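Local coordinates for siderophore-interacting protein (Aeromonas hydrophila, PDB 6K2L) that binds FAD and probably reduces the ferric iron of captured siderophores so that the metal can be released inside the cell, at residues A[140-145]-A[202-207]; A[179-182]-A[186-189]. The protein carries 1 engineered substitution. One frame throughout, in Å; residues are numbered along the deposited sequence.

Interaction 1 of 2, residues A[140-145]-A[202-207]; sequences YMVGDL and EYFTSL
Val142, on strand 138-144, and Phe204, near the end of helix 198-205, have their CA atoms 8.6 Å apart, the nearest pair between the two backbones, and no hydrogen bond joins the segments. The gap is filled mainly by one aromatic ring. Val142 sends CG2 over one face of Phe204, 3.7 Å from the ring centroid and only 14° off its normal, a nearly axial CH-pi contact. With CG1 anti to the backbone N (chi1 172°), it is the other methyl, CG2, that meets the ring. The opposite face is taken by Leu207, whose CD1 sits 3.8 Å above the plane, so that two methyl groups sandwich the phenyl ring over its centre. Tyr140 closes part of the rim: its CB lies in the ring plane, 3.9 Å from Phe204 CE2. Between Tyr140 and Val142 the backbone itself takes part, Met141 O coming 3.8 Å from Phe204 CE1. Strand 138-144 is the central strand of a five-stranded parallel sheet of Rossmann-like order 3-2-1-4-5, and the contact illustrates how a helix is seated on one face of such a sheet. Helix 222-235 lies beside it on this face, with Leu224 against Val142 and Met228 against Phe204. The Tyr140 ring extends beyond the phenyl, where Tyr140 OH is hydrogen-bonded to Glu210 N. Within the helical segment, Ser206 OG donates to Tyr203 O at 2.6 Å, 22° out of the carbonyl plane.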
# COMPACT_ATOMS: atom_id res chain seq x y z
N TYR A 140 10.23 -4.21 14.76
CA TYR A 140 11.60 -4.72 14.81
C TYR A 140 11.77 -5.73 13.69
O TYR A 140 11.18 -6.82 13.75
CB TYR A 140 11.90 -5.37 16.16
CG TYR A 140 11.62 -4.47 17.32
CD1 TYR A 140 12.51 -3.46 17.67
CD2 TYR A 140 10.45 -4.60 18.04
CE1 TYR A 140 12.25 -2.63 18.75
CE2 TYR A 140 10.18 -3.78 19.10
CZ TYR A 140 11.07 -2.79 19.45
OH TYR A 140 10.74 -2.00 20.52
N MET A 141 12.60 -5.39 12.70
CA MET A 141 12.59 -6.08 11.42
C MET A 141 14.04 -6.42 11.06
O MET A 141 14.93 -5.58 11.21
CB MET A 141 11.95 -5.16 10.38
CG MET A 141 10.42 -4.89 10.61
SD MET A 141 9.73 -4.12 9.14
CE MET A 141 8.55 -2.91 9.83
N VAL A 142 14.29 -7.64 10.59
CA VAL A 142 15.62 -8.03 10.12
C VAL A 142 15.45 -8.73 8.78
O VAL A 142 14.45 -9.42 8.55
CB VAL A 142 16.37 -8.93 11.14
CG1 VAL A 142 17.64 -9.46 10.56
CG2 VAL A 142 16.69 -8.17 12.44
N GLY A 143 16.39 -8.51 7.86
CA GLY A 143 16.38 -9.26 6.62
C GLY A 143 17.65 -9.05 5.82
O GLY A 143 18.59 -8.38 6.25
N ASP A 144 17.66 -9.65 4.63
CA ASP A 144 18.73 -9.48 3.67
C ASP A 144 18.09 -8.96 2.39
O ASP A 144 16.92 -8.57 2.40
CB ASP A 144 19.52 -10.79 3.48
CG ASP A 144 18.65 -11.97 2.96
OD1 ASP A 144 17.65 -11.75 2.24
OD2 ASP A 144 18.99 -13.14 3.25
N LEU A 145 18.85 -8.96 1.28
CA LEU A 145 18.29 -8.47 0.02
C LEU A 145 17.03 -9.22 -0.42
O LEU A 145 16.19 -8.64 -1.13
CB LEU A 145 19.32 -8.56 -1.10
CG LEU A 145 20.30 -7.39 -1.11
CD1 LEU A 145 21.24 -7.51 -2.28
CD2 LEU A 145 19.54 -6.07 -1.12
N GLU A 202 24.54 -9.87 17.12
CA GLU A 202 25.00 -9.17 18.31
C GLU A 202 24.35 -7.81 18.44
O GLU A 202 23.80 -7.47 19.51
CB GLU A 202 26.53 -9.03 18.29
CG GLU A 202 27.04 -8.16 19.43
CD GLU A 202 28.51 -8.39 19.78
OE1 GLU A 202 29.40 -7.75 19.16
OE2 GLU A 202 28.78 -9.20 20.70
N TYR A 203 24.35 -7.01 17.35
CA TYR A 203 23.81 -5.66 17.44
C TYR A 203 22.34 -5.66 17.77
O TYR A 203 21.89 -4.89 18.62
CB TYR A 203 24.04 -4.90 16.15
CG TYR A 203 23.08 -3.76 15.92
CD1 TYR A 203 23.28 -2.52 16.54
CD2 TYR A 203 21.97 -3.91 15.09
CE1 TYR A 203 22.40 -1.45 16.32
CE2 TYR A 203 21.09 -2.86 14.87
CZ TYR A 203 21.32 -1.63 15.48
OH TYR A 203 20.46 -0.59 15.25
N PHE A 204 21.57 -6.53 17.11
CA PHE A 204 20.12 -6.52 17.31
C PHE A 204 19.74 -7.08 18.66
O PHE A 204 18.72 -6.67 19.22
CB PHE A 204 19.37 -7.30 16.22
CG PHE A 204 18.06 -6.65 15.82
CD1 PHE A 204 18.03 -5.68 14.82
CD2 PHE A 204 16.88 -6.96 16.49
CE1 PHE A 204 16.85 -5.04 14.46
CE2 PHE A 204 15.69 -6.33 16.14
CZ PHE A 204 15.68 -5.37 15.12
N THR A 205 20.52 -8.03 19.18
CA THR A 205 20.22 -8.54 20.51
C THR A 205 20.58 -7.53 21.59
O THR A 205 19.96 -7.54 22.66
CB THR A 205 20.92 -9.88 20.73
OG1 THR A 205 22.33 -9.75 20.47
CG2 THR A 205 20.33 -10.97 19.81
N SER A 206 21.55 -6.63 21.32
CA SER A 206 21.86 -5.54 22.26
C SER A 206 20.75 -4.50 22.41
O SER A 206 20.77 -3.74 23.38
CB SER A 206 23.15 -4.81 21.85
OG SER A 206 22.95 -3.87 20.79
N LEU A 207 19.77 -4.43 21.46
CA LEU A 207 18.79 -3.34 21.56
C LEU A 207 17.69 -3.69 22.55
O LEU A 207 17.21 -4.83 22.59
CB LEU A 207 18.16 -3.03 20.20
CG LEU A 207 19.05 -2.85 18.98
CD1 LEU A 207 18.24 -3.16 17.71
CD2 LEU A 207 19.68 -1.46 18.90

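Interaction 2 of 2, residues A[179-182]-A[186-189]; sequences LSLP and TLRW
Leu181 and Leu187 mark the closest approach of two extended backbones, CA to CA 8.1 Å, that run in roughly antiparallel directions yet share no hydrogen bond, since side chains lie between them. Leu187 is the hub. Its CB is met by Leu181 CD1 at 3.5 Å, the tightest touch between the segments, and the two side chains cross at about a right angle. Its CD2 is held by two neighbours of the loop: it lies 3.9 Å from Leu181 CD1 and equally far from Leu179 CB. Leu187 extends with CG anti to the backbone N (chi1 179°), which carries its branch out from the strand and into the gap between Leu179 and Leu181. Leu181 CD1 also comes within 4.1 Å of Thr186 O. At the other end of the contact Leu179 reaches Trp189, CG to CZ2 4.1 Å, again with the side chains crossing nearly at right angles. The indole is backed within its own strand by Leu187, whose CD1 stands 4.0 Å above one face, displaced toward the rim. Two loop leucines, one strand leucine and one tryptophan thus form a continuous apolar patch. Ser180, between the two loop leucines, packs against Asp161 of the second subunit. Around the patch, helix 148-155 supplies Leu148 and Ser152 to Leu179, and Ala155 to Leu181, while Ile166 of strand 163-170 touches both Leu181 and Leu187. Joining parallel strands 163-170 and 185-191 where a classical Rossmann-type crossover would carry a helix, the loop thus packs between helix 148-155 and strand 185-191, an outermost strand of the sheet within this chain.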
# COMPACT_ATOMS: atom_id res chain seq x y z
N LEU A 179 16.17 4.05 2.16
CA LEU A 179 14.82 3.61 2.49
C LEU A 179 14.32 4.70 3.43
O LEU A 179 14.75 4.74 4.59
CB LEU A 179 14.81 2.26 3.19
CG LEU A 179 15.32 0.94 2.63
CD1 LEU A 179 14.61 -0.13 3.43
CD2 LEU A 179 15.11 0.74 1.12
N SER A 180 13.49 5.61 2.94
CA SER A 180 12.97 6.61 3.86
C SER A 180 11.97 5.94 4.80
O SER A 180 11.08 5.19 4.37
CB SER A 180 12.35 7.81 3.12
OG SER A 180 11.96 8.83 4.04
N LEU A 181 12.17 6.16 6.10
CA LEU A 181 11.45 5.52 7.18
C LEU A 181 10.84 6.60 8.07
O LEU A 181 11.28 7.76 8.01
CB LEU A 181 12.43 4.66 7.99
CG LEU A 181 13.04 3.40 7.40
CD1 LEU A 181 14.09 2.95 8.38
CD2 LEU A 181 12.00 2.28 7.20
N PRO A 182 9.85 6.29 8.91
CA PRO A 182 9.46 7.21 9.98
C PRO A 182 10.68 7.59 10.80
O PRO A 182 11.60 6.78 10.96
CB PRO A 182 8.46 6.41 10.81
CG PRO A 182 7.96 5.34 9.91
CD PRO A 182 9.03 5.06 8.89
N THR A 186 14.89 3.30 13.50
CA THR A 186 16.30 3.09 13.21
C THR A 186 16.51 2.23 11.95
O THR A 186 15.79 1.25 11.73
CB THR A 186 16.92 2.39 14.42
OG1 THR A 186 17.21 3.36 15.45
CG2 THR A 186 18.14 1.59 14.04
N LEU A 187 17.52 2.56 11.15
CA LEU A 187 17.94 1.69 10.05
C LEU A 187 19.45 1.50 10.10
O LEU A 187 20.19 2.48 10.11
CB LEU A 187 17.54 2.27 8.70
CG LEU A 187 17.96 1.46 7.47
CD1 LEU A 187 17.55 -0.02 7.58
CD2 LEU A 187 17.30 2.11 6.25
N ARG A 188 19.90 0.24 10.12
CA ARG A 188 21.32 -0.09 10.26
C ARG A 188 21.74 -1.18 9.26
O ARG A 188 21.21 -2.30 9.28
CB ARG A 188 21.63 -0.51 11.71
CG ARG A 188 23.10 -0.78 12.01
CD ARG A 188 23.92 0.50 12.17
NE ARG A 188 23.45 1.37 13.26
CZ ARG A 188 23.93 1.33 14.51
NH1 ARG A 188 24.88 0.45 14.85
NH2 ARG A 188 23.44 2.17 15.42
N TRP A 189 22.68 -0.85 8.40
CA TRP A 189 23.12 -1.74 7.34
C TRP A 189 24.40 -2.48 7.73
O TRP A 189 25.36 -1.88 8.25
CB TRP A 189 23.35 -0.97 6.03
CG TRP A 189 22.09 -0.34 5.41
CD1 TRP A 189 21.54 0.88 5.72
CD2 TRP A 189 21.28 -0.88 4.36
NE1 TRP A 189 20.44 1.12 4.93
CE2 TRP A 189 20.26 0.06 4.08
CE3 TRP A 189 21.31 -2.07 3.62
CZ2 TRP A 189 19.27 -0.17 3.12
CZ3 TRP A 189 20.34 -2.28 2.67
CH2 TRP A 189 19.33 -1.33 2.43

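In the fold
Both interactions belong to the parallel sheet of the C-terminal domain, with their centres 12 Å apart, and they lie on its two opposite faces. Along the chain, strand 138-144 comes first, then loop 179-182, strand 185-191 and finally helix 198-205, so interaction 2 falls wholly between the halves of interaction 1. Helix 198-205 packs on one face and loop 179-182, alongside helix 148-155, on the other. Strand 185-191 links them: Leu187 and Trp189 face the loop, whereas Thr186 and Arg188 meet Tyr203 of the helix. Layers on both faces of a parallel sheet are consistent with the plan of the NAD-binding domain of ferredoxin reductase-like flavoproteins, here paired with a barrel domain and FAD.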